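Local atomic coordinates of tRNA-splicing ligase RtcB (Thermus thermophilus, PDB entry 2EPG), a protein that probably joins RNA ends, sealing a 3'-phosphate or 2',3'-cyclic phosphate to a 5'-hydroxyl with GTP and manganese. Residues 265-268 with 269-272; 305-308 with 309-313. All coordinates share one frame; numbering follows the deposited sequence.

Interaction 1 of 2, residues 265-268 with 269-272; sequences LKVA and PRYG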
ATOM      1  N   LEU A 265      19.232   2.546 -16.322  1.00 48.65           N
ATOM      2  CA  LEU A 265      20.043   3.710 -16.621  1.00 52.07           C
ATOM      3  C   LEU A 265      21.041   3.361 -17.722  1.00 53.90           C
ATOM      4  O   LEU A 265      21.239   4.133 -18.664  1.00 53.91           O
ATOM      5  CB  LEU A 265      20.785   4.170 -15.362  1.00 52.92           C
ATOM      6  CG  LEU A 265      19.930   4.837 -14.275  1.00 53.46           C
ATOM      7  CD1 LEU A 265      20.706   4.879 -12.960  1.00 52.31           C
ATOM      8  CD2 LEU A 265      19.529   6.243 -14.728  1.00 52.50           C
ATOM      9  N   LYS A 266      21.636   2.176 -17.613  1.00 56.25           N
ATOM     10  CA  LYS A 266      22.641   1.723 -18.569  1.00 59.19           C
ATOM     11  C   LYS A 266      22.081   1.105 -19.843  1.00 60.34           C
ATOM     12  O   LYS A 266      22.742   0.284 -20.474  1.00 61.67           O
ATOM     13  CB  LYS A 266      23.583   0.725 -17.890  1.00 60.22           C
ATOM     14  CG  LYS A 266      24.994   0.704 -18.476  1.00 63.79           C
ATOM     15  CD  LYS A 266      25.964  -0.037 -17.560  1.00 64.91           C
ATOM     16  CE  LYS A 266      27.421   0.290 -17.891  1.00 65.40           C
ATOM     17  NZ  LYS A 266      27.800  -0.106 -19.275  1.00 64.56           N
ATOM     18  N   VAL A 267      20.871   1.499 -20.226  1.00 61.19           N
ATOM     19  CA  VAL A 267      20.257   0.974 -21.438  1.00 61.15           C
ATOM     20  C   VAL A 267      19.287   2.009 -21.983  1.00 61.74           C
ATOM     21  O   VAL A 267      18.689   1.819 -23.042  1.00 62.18           O
ATOM     22  CB  VAL A 267      19.503  -0.356 -21.160  1.00 61.83           C
ATOM     23  CG1 VAL A 267      18.145  -0.079 -20.507  1.00 60.46           C
ATOM     24  CG2 VAL A 267      19.338  -1.134 -22.446  1.00 61.71           C
ATOM     25  N   ALA A 268      19.155   3.114 -21.253  1.00 62.44           N
ATOM     26  CA  ALA A 268      18.262   4.209 -21.628  1.00 63.23           C
ATOM     27  C   ALA A 268      18.570   4.861 -22.976  1.00 63.26           C
ATOM     28  O   ALA A 268      17.685   5.487 -23.572  1.00 63.77           O
ATOM     29  CB  ALA A 268      18.258   5.278 -20.532  1.00 63.36           C
ATOM     30  N   PRO A 269      19.827   4.747 -23.465  1.00 63.11           N
ATOM     31  CA  PRO A 269      20.194   5.346 -24.752  1.00 61.95           C
ATOM     32  C   PRO A 269      19.432   4.676 -25.884  1.00 60.81           C
ATOM     33  O   PRO A 269      18.744   5.330 -26.672  1.00 60.75           O
ATOM     34  CB  PRO A 269      21.693   5.062 -24.852  1.00 62.89           C
ATOM     35  CG  PRO A 269      22.126   4.961 -23.430  1.00 63.35           C
ATOM     36  CD  PRO A 269      21.020   4.163 -22.824  1.00 62.43           C
ATOM     37  N   ARG A 270      19.572   3.357 -25.944  1.00 58.12           N
ATOM     38  CA  ARG A 270      18.918   2.542 -26.955  1.00 56.22           C
ATOM     39  C   ARG A 270      17.486   2.974 -27.236  1.00 53.15           C
ATOM     40  O   ARG A 270      17.074   3.044 -28.392  1.00 51.97           O
ATOM     41  CB  ARG A 270      18.882   1.084 -26.512  1.00 57.81           C
ATOM     42  CG  ARG A 270      20.196   0.543 -26.018  1.00 63.01           C
ATOM     43  CD  ARG A 270      20.043  -0.914 -25.614  1.00 66.92           C
ATOM     44  NE  ARG A 270      21.294  -1.465 -25.100  1.00 70.82           N
ATOM     45  CZ  ARG A 270      21.454  -2.728 -24.717  1.00 72.36           C
ATOM     46  NH1 ARG A 270      22.630  -3.140 -24.260  1.00 73.10           N
ATOM     47  NH2 ARG A 270      20.437  -3.580 -24.792  1.00 73.39           N
ATOM     48  N   TYR A 271      16.738   3.273 -26.176  1.00 49.17           N
ATOM     49  CA  TYR A 271      15.331   3.625 -26.316  1.00 46.96           C
ATOM     50  C   TYR A 271      14.977   5.074 -26.573  1.00 46.55           C
ATOM     51  O   TYR A 271      13.835   5.376 -26.926  1.00 48.09           O
ATOM     52  CB  TYR A 271      14.570   3.094 -25.099  1.00 43.55           C
ATOM     53  CG  TYR A 271      14.774   1.613 -24.932  1.00 40.08           C
ATOM     54  CD1 TYR A 271      15.234   1.073 -23.727  1.00 37.91           C
ATOM     55  CD2 TYR A 271      14.584   0.751 -26.010  1.00 40.66           C
ATOM     56  CE1 TYR A 271      15.503  -0.292 -23.609  1.00 38.12           C
ATOM     57  CE2 TYR A 271      14.851  -0.607 -25.905  1.00 40.60           C
ATOM     58  CZ  TYR A 271      15.312  -1.126 -24.710  1.00 40.06           C
ATOM     59  OH  TYR A 271      15.591  -2.480 -24.639  1.00 38.91           O
ATOM     60  N   GLY A 272      15.942   5.970 -26.404  1.00 46.21           N
ATOM     61  CA  GLY A 272      15.679   7.376 -26.652  1.00 47.07           C
ATOM     62  C   GLY A 272      14.687   8.035 -25.703  1.00 47.02           C
ATOM     63  O   GLY A 272      13.959   8.952 -26.090  1.00 46.10           O
TER

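Interaction 2 of 2, residues 305-308 with 309-313; sequences FANR and QLIAH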
ATOM      1  N   PHE A 305       3.085  -9.897  -0.147  1.00 22.82           N
ATOM      2  CA  PHE A 305       1.760 -10.400   0.199  1.00 22.70           C
ATOM      3  C   PHE A 305       1.892 -11.587   1.165  1.00 22.56           C
ATOM      4  O   PHE A 305       1.164 -11.679   2.144  1.00 22.76           O
ATOM      5  CB  PHE A 305       1.001 -10.850  -1.058  1.00 20.43           C
ATOM      6  CG  PHE A 305       0.288  -9.728  -1.785  1.00 24.50           C
ATOM      7  CD1 PHE A 305       0.368  -9.623  -3.171  1.00 22.47           C
ATOM      8  CD2 PHE A 305      -0.483  -8.797  -1.087  1.00 23.44           C
ATOM      9  CE1 PHE A 305      -0.301  -8.616  -3.854  1.00 24.82           C
ATOM     10  CE2 PHE A 305      -1.156  -7.786  -1.756  1.00 24.27           C
ATOM     11  CZ  PHE A 305      -1.066  -7.692  -3.147  1.00 26.25           C
ATOM     12  N   ALA A 306       2.836 -12.487   0.887  1.00 24.95           N
ATOM     13  CA  ALA A 306       3.057 -13.681   1.712  1.00 21.95           C
ATOM     14  C   ALA A 306       3.554 -13.320   3.085  1.00 22.92           C
ATOM     15  O   ALA A 306       3.191 -13.945   4.082  1.00 22.80           O
ATOM     16  CB  ALA A 306       4.052 -14.611   1.032  1.00 22.87           C
ATOM     17  N   ASN A 307       4.404 -12.309   3.136  1.00 25.16           N
ATOM     18  CA  ASN A 307       4.952 -11.853   4.400  1.00 25.25           C
ATOM     19  C   ASN A 307       3.835 -11.386   5.343  1.00 26.63           C
ATOM     20  O   ASN A 307       3.849 -11.696   6.540  1.00 26.01           O
ATOM     21  CB  ASN A 307       5.942 -10.707   4.155  1.00 25.79           C
ATOM     22  CG  ASN A 307       6.650 -10.288   5.420  1.00 27.89           C
ATOM     23  OD1 ASN A 307       7.089 -11.135   6.193  1.00 31.52           O
ATOM     24  ND2 ASN A 307       6.779  -8.984   5.638  1.00 29.70           N
ATOM     25  N   ARG A 308       2.882 -10.620   4.812  1.00 25.64           N
ATOM     26  CA  ARG A 308       1.788 -10.137   5.643  1.00 25.99           C
ATOM     27  C   ARG A 308       0.883 -11.313   6.021  1.00 25.48           C
ATOM     28  O   ARG A 308       0.366 -11.377   7.137  1.00 25.76           O
ATOM     29  CB  ARG A 308       0.998  -9.041   4.913  1.00 25.52           C
ATOM     30  CG  ARG A 308       1.786  -7.727   4.763  1.00 25.35           C
ATOM     31  CD  ARG A 308       0.892  -6.526   4.425  1.00 24.34           C
ATOM     32  NE  ARG A 308       0.338  -6.553   3.070  1.00 25.26           N
ATOM     33  CZ  ARG A 308       0.916  -6.011   2.002  1.00 24.13           C
ATOM     34  NH1 ARG A 308       0.322  -6.089   0.825  1.00 25.06           N
ATOM     35  NH2 ARG A 308       2.089  -5.393   2.101  1.00 26.35           N
ATOM     36  N   GLN A 309       0.698 -12.248   5.094  1.00 24.22           N
ATOM     37  CA  GLN A 309      -0.124 -13.406   5.373  1.00 24.68           C
ATOM     38  C   GLN A 309       0.494 -14.192   6.533  1.00 26.17           C
ATOM     39  O   GLN A 309      -0.223 -14.608   7.445  1.00 27.61           O
ATOM     40  CB  GLN A 309      -0.232 -14.303   4.132  1.00 22.01           C
ATOM     41  CG  GLN A 309      -1.005 -15.604   4.367  1.00 24.49           C
ATOM     42  CD  GLN A 309      -2.483 -15.372   4.738  1.00 26.26           C
ATOM     43  OE1 GLN A 309      -3.173 -14.562   4.116  1.00 24.98           O
ATOM     44  NE2 GLN A 309      -2.965 -16.097   5.736  1.00 23.18           N
ATOM     45  N   LEU A 310       1.819 -14.363   6.515  1.00 26.52           N
ATOM     46  CA  LEU A 310       2.503 -15.119   7.570  1.00 26.55           C
ATOM     47  C   LEU A 310       2.361 -14.418   8.901  1.00 26.14           C
ATOM     48  O   LEU A 310       2.091 -15.043   9.918  1.00 28.45           O
ATOM     49  CB  LEU A 310       4.006 -15.288   7.268  1.00 28.26           C
ATOM     50  CG  LEU A 310       4.626 -16.695   7.391  1.00 31.01           C
ATOM     51  CD1 LEU A 310       6.152 -16.589   7.549  1.00 26.14           C
ATOM     52  CD2 LEU A 310       4.024 -17.457   8.564  1.00 29.29           C
ATOM     53  N   ILE A 311       2.559 -13.109   8.900  1.00 27.20           N
ATOM     54  CA  ILE A 311       2.441 -12.345  10.133  1.00 26.42           C
ATOM     55  C   ILE A 311       1.032 -12.483  10.700  1.00 27.45           C
ATOM     56  O   ILE A 311       0.853 -12.635  11.907  1.00 29.15           O
ATOM     57  CB  ILE A 311       2.786 -10.860   9.890  1.00 25.22           C
ATOM     58  CG1 ILE A 311       4.272 -10.740   9.513  1.00 27.17           C
ATOM     59  CG2 ILE A 311       2.505 -10.031  11.157  1.00 23.30           C
ATOM     60  CD1 ILE A 311       4.703  -9.360   9.054  1.00 27.20           C
ATOM     61  N   ALA A 312       0.033 -12.452   9.828  1.00 27.78           N
ATOM     62  CA  ALA A 312      -1.350 -12.584  10.273  1.00 26.72           C
ATOM     63  C   ALA A 312      -1.543 -13.939  10.950  1.00 27.26           C
ATOM     64  O   ALA A 312      -2.258 -14.042  11.948  1.00 27.85           O
ATOM     65  CB  ALA A 312      -2.309 -12.439   9.090  1.00 24.43           C
ATOM     66  N   HIS A 313      -0.897 -14.973  10.416  1.00 27.28           N
ATOM     67  CA  HIS A 313      -1.003 -16.311  11.004  1.00 28.36           C
ATOM     68  C   HIS A 313      -0.442 -16.276  12.428  1.00 28.42           C
ATOM     69  O   HIS A 313      -1.054 -16.809  13.355  1.00 27.72           O
ATOM     70  CB  HIS A 313      -0.231 -17.345  10.159  1.00 29.21           C
ATOM     71  CG  HIS A 313      -0.300 -18.741  10.702  1.00 31.43           C
ATOM     72  ND1 HIS A 313      -1.451 -19.503  10.658  1.00 34.39           N
ATOM     73  CD2 HIS A 313       0.631 -19.502  11.327  1.00 31.31           C
ATOM     74  CE1 HIS A 313      -1.226 -20.672  11.233  1.00 33.92           C
ATOM     75  NE2 HIS A 313       0.029 -20.697  11.648  1.00 34.43           N
TER

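Interaction 1 of 2, residues 265-268 with 269-272
A short, weakly bonded turn of helix, 268-271, follows helix 250-265 after a brief break, and Val267, just before it, lies against Arg270 and Tyr271 of that turn. The CG2 methyl of Val267 rests over one face of the Arg270 guanidinium, about 3.1 Å above its plane and displaced toward the rim, with CG2 to NE at 3.3 Å. The arginine chain stays extended from CG to NE, which carries it across the valine at roughly a right angle. Val267 is the buried member of the group, and its branched, apolar side chain offers two methyls to two neighbours: CG1 meets CE1 of Tyr271 at 4.1 Å, while CD1 of the same ring lies 3.6 Å from the carbonyl oxygen of Val267.

The turn closes in a Schellman motif at Gly272, whose positive phi (66°) is readily adopted by glycine. Its N gives a weak hydrogen bond to Ala268 O (3.4 Å, 126° at the hydrogen) and a shorter one to Pro269 O (2.9 Å). Proline suits the first turn of a helix, where its missing N-H costs no bond, and small Ala268 sets CB 3.8 Å from Pro269 CD. Beyond the turn, Glu289 at the start of helix 288-321 takes a hydrogen bond from Tyr271 OH and forms a long, weak ion pair with Arg270 NH2.

Interaction 2 of 2, residues 305-308 with 309-313
Asn307 and Ile311, one helical turn apart, send their side chains obliquely past each other, and the CD1 methyl of Ile311 sits over one face of the Asn307 amide, displaced toward its outer end, 4.0 Å from ND2 and 4.1 Å from OD1. With CG anti to the backbone N (chi1 -174°), the amide of Asn307 turns back toward the isoleucine although its CB points away. Ile311 places CG1 beside its own backbone N, bringing that carbon to 3.2 Å from Asn307 O. This same carbonyl accepts the N-H of Ile311 at 3.0 Å, with 162° at the hydrogen, so the methylene lies against a peptide group already engaged in the helix.

Both residues belong to the long helix 288-321, whose i to i+4 ladder runs evenly here: Gln309 N to Phe305 O is 3.0 Å, Leu310 N to Ala306 O 2.8 Å and Ala312 N to Arg308 O 2.9 Å. From this backbone the polar side chains diverge to different partners. Arg308, bent at chi3 (-71°), leads its guanidinium away from 309-313 to a salt bridge with Asp336 and to the carbonyls of Thr247 and Asn108, a set of acceptors suited to a buried cation. Gln309, bent at chi2, uses both ends of its amide, OE1 taking a bond from Arg112 and NE2 giving to Asp177 and Tyr172 O. The amide of Asn307 bonds instead to backbone atoms, OD1 with Gly208 N and ND2 with Thr209 O, while branched Ile311 packs on Ile245 and Thr247 of strand 240-247.

The two contacts occur in series along the chain, with centres about 38 Å apart and nearest atoms about 26 Å apart, so they do not touch. Helix 288-321 connects them: Glu289 near its beginning receives Tyr271 of interaction 1, and interaction 2 lies farther along the same helix. Interaction 1 is at the surface, about 30 Å from the centre of the chain and away from the predicted sites. Interaction 2 is buried, about 14 Å from that centre, where the side chain of Ile311 is about 4 Å from that of Leu217, a predicted GMP-binding residue, and that of Arg308 about 7 Å from that of His246, a predicted manganese ligand.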